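PDB 3PNR: PbICP-C from Plasmodium berghei, which probably inhibits papain-like cysteine proteases, as a falstatin-family (chagasin-like) inhibitor that presumably inserts loops into the active-site cleft of its target. Local coordinates for residues E78-L90 and S166-T179. Sequence-based numbering, arbitrary orientation.
Sequences EPIINPENFPTKL and SYYRPFSPTSGANT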
loop_
_atom_site.group_PDB
_atom_site.type_symbol
_atom_site.label_atom_id
_atom_site.label_comp_id
_atom_site.label_asym_id
_atom_site.label_seq_id
_atom_site.Cartn_x
_atom_site.Cartn_y
_atom_site.Cartn_z
ATOM N N GLU B 78 -8.799 -3.009 33.565
ATOM C CA GLU B 78 -9.425 -3.344 32.295
ATOM C C GLU B 78 -9.463 -2.068 31.461
ATOM O O GLU B 78 -10.067 -1.075 31.873
ATOM C CB GLU B 78 -10.838 -3.874 32.513
ATOM C CG GLU B 78 -11.561 -4.264 31.238
ATOM C CD GLU B 78 -12.989 -4.707 31.494
ATOM O OE1 GLU B 78 -13.697 -4.021 32.267
ATOM O OE2 GLU B 78 -13.404 -5.742 30.923
ATOM N N PRO B 79 -8.809 -2.092 30.284
ATOM C CA PRO B 79 -8.598 -0.886 29.474
ATOM C C PRO B 79 -9.834 -0.477 28.670
ATOM O O PRO B 79 -10.529 -1.322 28.096
ATOM C CB PRO B 79 -7.464 -1.299 28.518
ATOM C CG PRO B 79 -7.077 -2.718 28.908
ATOM C CD PRO B 79 -8.254 -3.284 29.627
ATOM N N ILE B 80 -10.106 0.821 28.636
ATOM C CA ILE B 80 -11.172 1.348 27.798
ATOM C C ILE B 80 -10.552 1.787 26.473
ATOM O O ILE B 80 -9.667 2.642 26.448
ATOM C CB ILE B 80 -11.915 2.522 28.485
ATOM C CG1 ILE B 80 -13.244 2.807 27.783
ATOM C CG2 ILE B 80 -11.039 3.771 28.542
ATOM C CD1 ILE B 80 -14.274 1.712 27.965
ATOM N N ILE B 81 -11.000 1.185 25.375
ATOM C CA ILE B 81 -10.359 1.391 24.077
ATOM C C ILE B 81 -10.923 2.571 23.296
ATOM O O ILE B 81 -12.080 2.547 22.881
ATOM C CB ILE B 81 -10.464 0.136 23.189
ATOM C CG1 ILE B 81 -9.860 -1.072 23.903
ATOM C CG2 ILE B 81 -9.762 0.365 21.865
ATOM C CD1 ILE B 81 -8.455 -0.838 24.395
ATOM N N ASN B 82 -10.097 3.595 23.091
ATOM C CA ASN B 82 -10.474 4.705 22.219
ATOM C C ASN B 82 -9.442 4.999 21.126
ATOM O O ASN B 82 -8.405 5.611 21.395
ATOM C CB ASN B 82 -10.767 5.969 23.025
ATOM C CG ASN B 82 -11.498 7.017 22.204
ATOM O OD1 ASN B 82 -12.191 6.689 21.236
ATOM N ND2 ASN B 82 -11.344 8.284 22.579
ATOM N N PRO B 83 -9.732 4.563 19.888
ATOM C CA PRO B 83 -8.856 4.747 18.722
ATOM C C PRO B 83 -8.635 6.220 18.403
ATOM O O PRO B 83 -7.585 6.590 17.872
ATOM C CB PRO B 83 -9.628 4.063 17.589
ATOM C CG PRO B 83 -10.541 3.084 18.280
ATOM C CD PRO B 83 -10.930 3.771 19.556
ATOM N N GLU B 84 -9.622 7.050 18.722
ATOM C CA GLU B 84 -9.457 8.491 18.635
ATOM C C GLU B 84 -8.122 8.905 19.265
ATOM O O GLU B 84 -7.488 9.867 18.826
ATOM C CB GLU B 84 -10.599 9.189 19.373
ATOM C CG GLU B 84 -11.038 10.505 18.759
ATOM C CD GLU B 84 -12.256 10.351 17.861
ATOM O OE1 GLU B 84 -12.929 9.298 17.942
ATOM O OE2 GLU B 84 -12.547 11.286 17.082
ATOM N N ASN B 85 -7.693 8.163 20.288
ATOM C CA ASN B 85 -6.531 8.551 21.085
ATOM C C ASN B 85 -5.254 7.774 20.806
ATOM O O ASN B 85 -4.262 7.936 21.526
ATOM C CB ASN B 85 -6.850 8.453 22.576
ATOM C CG ASN B 85 -7.855 9.489 23.022
ATOM O OD1 ASN B 85 -7.896 10.602 22.490
ATOM N ND2 ASN B 85 -8.677 9.131 24.007
ATOM N N PHE B 86 -5.276 6.923 19.782
ATOM C CA PHE B 86 -4.069 6.208 19.389
ATOM C C PHE B 86 -3.026 7.181 18.851
ATOM O O PHE B 86 -3.368 8.244 18.323
ATOM C CB PHE B 86 -4.356 5.157 18.314
ATOM C CG PHE B 86 -5.245 4.035 18.767
ATOM C CD1 PHE B 86 -5.595 3.896 20.100
ATOM C CD2 PHE B 86 -5.707 3.094 17.854
ATOM C CE1 PHE B 86 -6.408 2.855 20.513
ATOM C CE2 PHE B 86 -6.520 2.046 18.261
ATOM C CZ PHE B 86 -6.870 1.928 19.598
ATOM N N PRO B 87 -1.745 6.801 18.964
ATOM C CA PRO B 87 -0.598 7.560 18.451
ATOM C C PRO B 87 -0.646 7.745 16.929
ATOM O O PRO B 87 -0.820 6.774 16.185
ATOM C CB PRO B 87 0.603 6.675 18.815
ATOM C CG PRO B 87 0.103 5.676 19.799
ATOM C CD PRO B 87 -1.349 5.505 19.544
ATOM N N THR B 88 -0.482 8.983 16.472
ATOM C CA THR B 88 -0.404 9.262 15.039
ATOM C C THR B 88 1.018 9.036 14.545
ATOM O O THR B 88 1.284 9.055 13.341
ATOM C CB THR B 88 -0.819 10.707 14.714
ATOM O OG1 THR B 88 -0.040 11.620 15.496
ATOM C CG2 THR B 88 -2.289 10.929 15.013
ATOM N N LYS B 89 1.926 8.814 15.487
ATOM C CA LYS B 89 3.342 8.664 15.174
ATOM C C LYS B 89 3.904 7.310 15.600
ATOM O O LYS B 89 3.219 6.493 16.223
ATOM C CB LYS B 89 4.151 9.797 15.816
ATOM C CG LYS B 89 3.711 11.179 15.353
ATOM C CD LYS B 89 4.526 12.288 15.999
ATOM C CE LYS B 89 4.056 13.657 15.515
ATOM N NZ LYS B 89 4.842 14.778 16.104
ATOM N N LEU B 90 5.164 7.085 15.253
ATOM C CA LEU B 90 5.823 5.817 15.520
ATOM C C LEU B 90 5.966 5.543 17.023
ATOM O O LEU B 90 6.408 6.403 17.784
ATOM C CB LEU B 90 7.193 5.805 14.845
ATOM C CG LEU B 90 7.430 4.606 13.921
ATOM C CD1 LEU B 90 8.379 4.968 12.764
ATOM C CD2 LEU B 90 7.923 3.399 14.711
ATOM N N SER B 166 -3.144 -3.234 18.629
ATOM C CA SER B 166 -4.116 -2.816 17.638
ATOM C C SER B 166 -3.516 -2.702 16.256
ATOM O O SER B 166 -2.361 -2.314 16.091
ATOM C CB SER B 166 -4.793 -1.508 18.041
ATOM O OG SER B 166 -6.100 -1.446 17.491
ATOM N N TYR B 167 -4.333 -3.070 15.275
ATOM C CA TYR B 167 -4.031 -2.951 13.861
ATOM C C TYR B 167 -4.834 -1.752 13.400
ATOM O O TYR B 167 -6.064 -1.814 13.319
ATOM C CB TYR B 167 -4.520 -4.215 13.155
ATOM C CG TYR B 167 -3.981 -4.466 11.761
ATOM C CD1 TYR B 167 -2.616 -4.534 11.520
ATOM C CD2 TYR B 167 -4.847 -4.684 10.691
ATOM C CE1 TYR B 167 -2.125 -4.784 10.244
ATOM C CE2 TYR B 167 -4.370 -4.938 9.421
ATOM C CZ TYR B 167 -3.010 -4.988 9.202
ATOM O OH TYR B 167 -2.535 -5.235 7.938
ATOM N N TYR B 168 -4.146 -0.647 13.132
ATOM C CA TYR B 168 -4.825 0.585 12.746
ATOM C C TYR B 168 -3.974 1.410 11.782
ATOM O O TYR B 168 -2.810 1.091 11.543
ATOM C CB TYR B 168 -5.227 1.406 13.989
ATOM C CG TYR B 168 -4.085 2.110 14.687
ATOM C CD1 TYR B 168 -3.225 1.416 15.536
ATOM C CD2 TYR B 168 -3.860 3.469 14.495
ATOM C CE1 TYR B 168 -2.171 2.056 16.170
ATOM C CE2 TYR B 168 -2.801 4.122 15.119
ATOM C CZ TYR B 168 -1.963 3.411 15.962
ATOM O OH TYR B 168 -0.913 4.051 16.597
ATOM N N ARG B 169 -4.572 2.455 11.217
ATOM C CA ARG B 169 -3.836 3.421 10.412
ATOM C C ARG B 169 -3.541 4.678 11.234
ATOM O O ARG B 169 -4.461 5.326 11.743
ATOM C CB ARG B 169 -4.638 3.814 9.167
ATOM C CG ARG B 169 -4.949 2.688 8.204
ATOM C CD ARG B 169 -5.739 3.217 7.019
ATOM N NE ARG B 169 -5.558 2.420 5.806
ATOM C CZ ARG B 169 -6.162 2.678 4.646
ATOM N NH1 ARG B 169 -6.992 3.709 4.537
ATOM N NH2 ARG B 169 -5.941 1.906 3.593
ATOM N N PRO B 170 -2.254 5.024 11.365
ATOM C CA PRO B 170 -1.797 6.197 12.119
ATOM C C PRO B 170 -2.384 7.491 11.574
ATOM O O PRO B 170 -2.593 8.455 12.314
ATOM C CB PRO B 170 -0.286 6.181 11.895
ATOM C CG PRO B 170 0.036 4.747 11.600
ATOM C CD PRO B 170 -1.138 4.210 10.857
ATOM N N PHE B 171 -2.640 7.504 10.272
ATOM C CA PHE B 171 -3.141 8.690 9.604
ATOM C C PHE B 171 -4.663 8.723 9.585
ATOM O O PHE B 171 -5.258 9.689 9.097
ATOM C CB PHE B 171 -2.588 8.767 8.181
ATOM C CG PHE B 171 -2.832 7.525 7.354
ATOM C CD1 PHE B 171 -1.910 6.492 7.345
ATOM C CD2 PHE B 171 -3.976 7.406 6.569
ATOM C CE1 PHE B 171 -2.123 5.357 6.582
ATOM C CE2 PHE B 171 -4.195 6.281 5.796
ATOM C CZ PHE B 171 -3.265 5.251 5.804
ATOM N N SER B 172 -5.286 7.662 10.105
ATOM C CA SER B 172 -6.744 7.586 10.224
ATOM C C SER B 172 -7.180 6.472 11.181
ATOM O O SER B 172 -7.781 5.478 10.760
ATOM C CB SER B 172 -7.396 7.389 8.855
ATOM O OG SER B 172 -8.725 7.883 8.870
ATOM N N PRO B 173 -6.885 6.656 12.480
ATOM C CA PRO B 173 -7.030 5.668 13.557
ATOM C C PRO B 173 -8.453 5.160 13.774
ATOM O O PRO B 173 -8.630 4.051 14.266
ATOM C CB PRO B 173 -6.549 6.430 14.790
ATOM C CG PRO B 173 -5.670 7.494 14.255
ATOM C CD PRO B 173 -6.291 7.910 12.974
ATOM N N THR B 174 -9.455 5.947 13.415
ATOM C CA THR B 174 -10.837 5.519 13.622
ATOM C C THR B 174 -11.319 4.611 12.492
ATOM O O THR B 174 -12.294 3.881 12.643
ATOM C CB THR B 174 -11.777 6.723 13.763
ATOM O OG1 THR B 174 -11.467 7.685 12.749
ATOM C CG2 THR B 174 -11.600 7.374 15.130
ATOM N N SER B 175 -10.613 4.650 11.368
ATOM C CA SER B 175 -10.984 3.863 10.204
ATOM C C SER B 175 -10.631 2.394 10.369
ATOM O O SER B 175 -9.560 1.959 9.954
ATOM C CB SER B 175 -10.306 4.414 8.943
ATOM O OG SER B 175 -10.520 5.813 8.798
ATOM N N GLY B 176 -11.532 1.634 10.981
ATOM C CA GLY B 176 -11.443 0.182 10.995
ATOM C C GLY B 176 -10.328 -0.401 11.834
ATOM O O GLY B 176 -9.674 -1.365 11.426
ATOM N N ALA B 177 -10.120 0.171 13.017
ATOM C CA ALA B 177 -9.120 -0.339 13.951
ATOM C C ALA B 177 -9.557 -1.652 14.604
ATOM O O ALA B 177 -10.621 -1.723 15.221
ATOM C CB ALA B 177 -8.792 0.712 15.016
ATOM N N ASN B 178 -8.733 -2.689 14.446
ATOM C CA ASN B 178 -8.961 -3.983 15.083
ATOM C C ASN B 178 -8.070 -4.122 16.317
ATOM O O ASN B 178 -6.845 -4.248 16.203
ATOM C CB ASN B 178 -8.662 -5.139 14.121
ATOM C CG ASN B 178 -9.693 -5.273 13.012
ATOM O OD1 ASN B 178 -10.394 -6.282 12.925
ATOM N ND2 ASN B 178 -9.780 -4.265 12.150
ATOM N N THR B 179 -8.684 -4.119 17.496
ATOM C CA THR B 179 -7.930 -4.114 18.739
ATOM C C THR B 179 -7.958 -5.475 19.417
ATOM O O THR B 179 -9.015 -6.100 19.524
ATOM C CB THR B 179 -8.472 -3.044 19.675
ATOM O OG1 THR B 179 -8.561 -1.801 18.957
ATOM C CG2 THR B 179 -7.572 -2.880 20.889
#
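Phe-86 and Tyr-168 join the loop segment 78-90, on the way from strand 68-75 to strand 95-96 of the other sheet, to the end of the beta hairpin 166-179, whose strands belong to one sheet of this chagasin-like, immunoglobulin-type beta sandwich. The ring pair is T-shaped: the edge of Phe-86 meets the face of Tyr-168, centroids 4.9 Å apart and planes at 62°. CD2 of Phe-86 sits over the centre of the tyrosine ring, and CB of Phe-86 adds a CH-pi contact on it. With CG anti to its own carbonyl carbon (chi1 -65°), the Phe-86 ring packs one face against CA of Pro-83; Leu-72 of strand 68-75 also touches this side chain. CB of Ala-177 approaches Phe-86 CE2 at 4.2 Å and Pro-83 CB at 4.3 Å. Ile-81 meets Thr-179 tip to tip, its CG2 3.8 Å from Thr-179 OG1; that hydroxyl in turn hydrogen-bonds Ser-166 OG, tying the two hairpin strands together. Farther along, Pro-83 O lies 3.3 Å from Pro-173 CB, while Thr-88 CA makes a CA-H...O contact with Pro-170 O. The turn 169-172 also faces the chain of another protein, where Arg-169 pairs with an acidic side chain. One hydrogen bond links the segments, from Tyr-168 OH to Pro-87 O (2.8 Å), arriving in the carbonyl plane on a lone pair at a C=O...O angle of 134°.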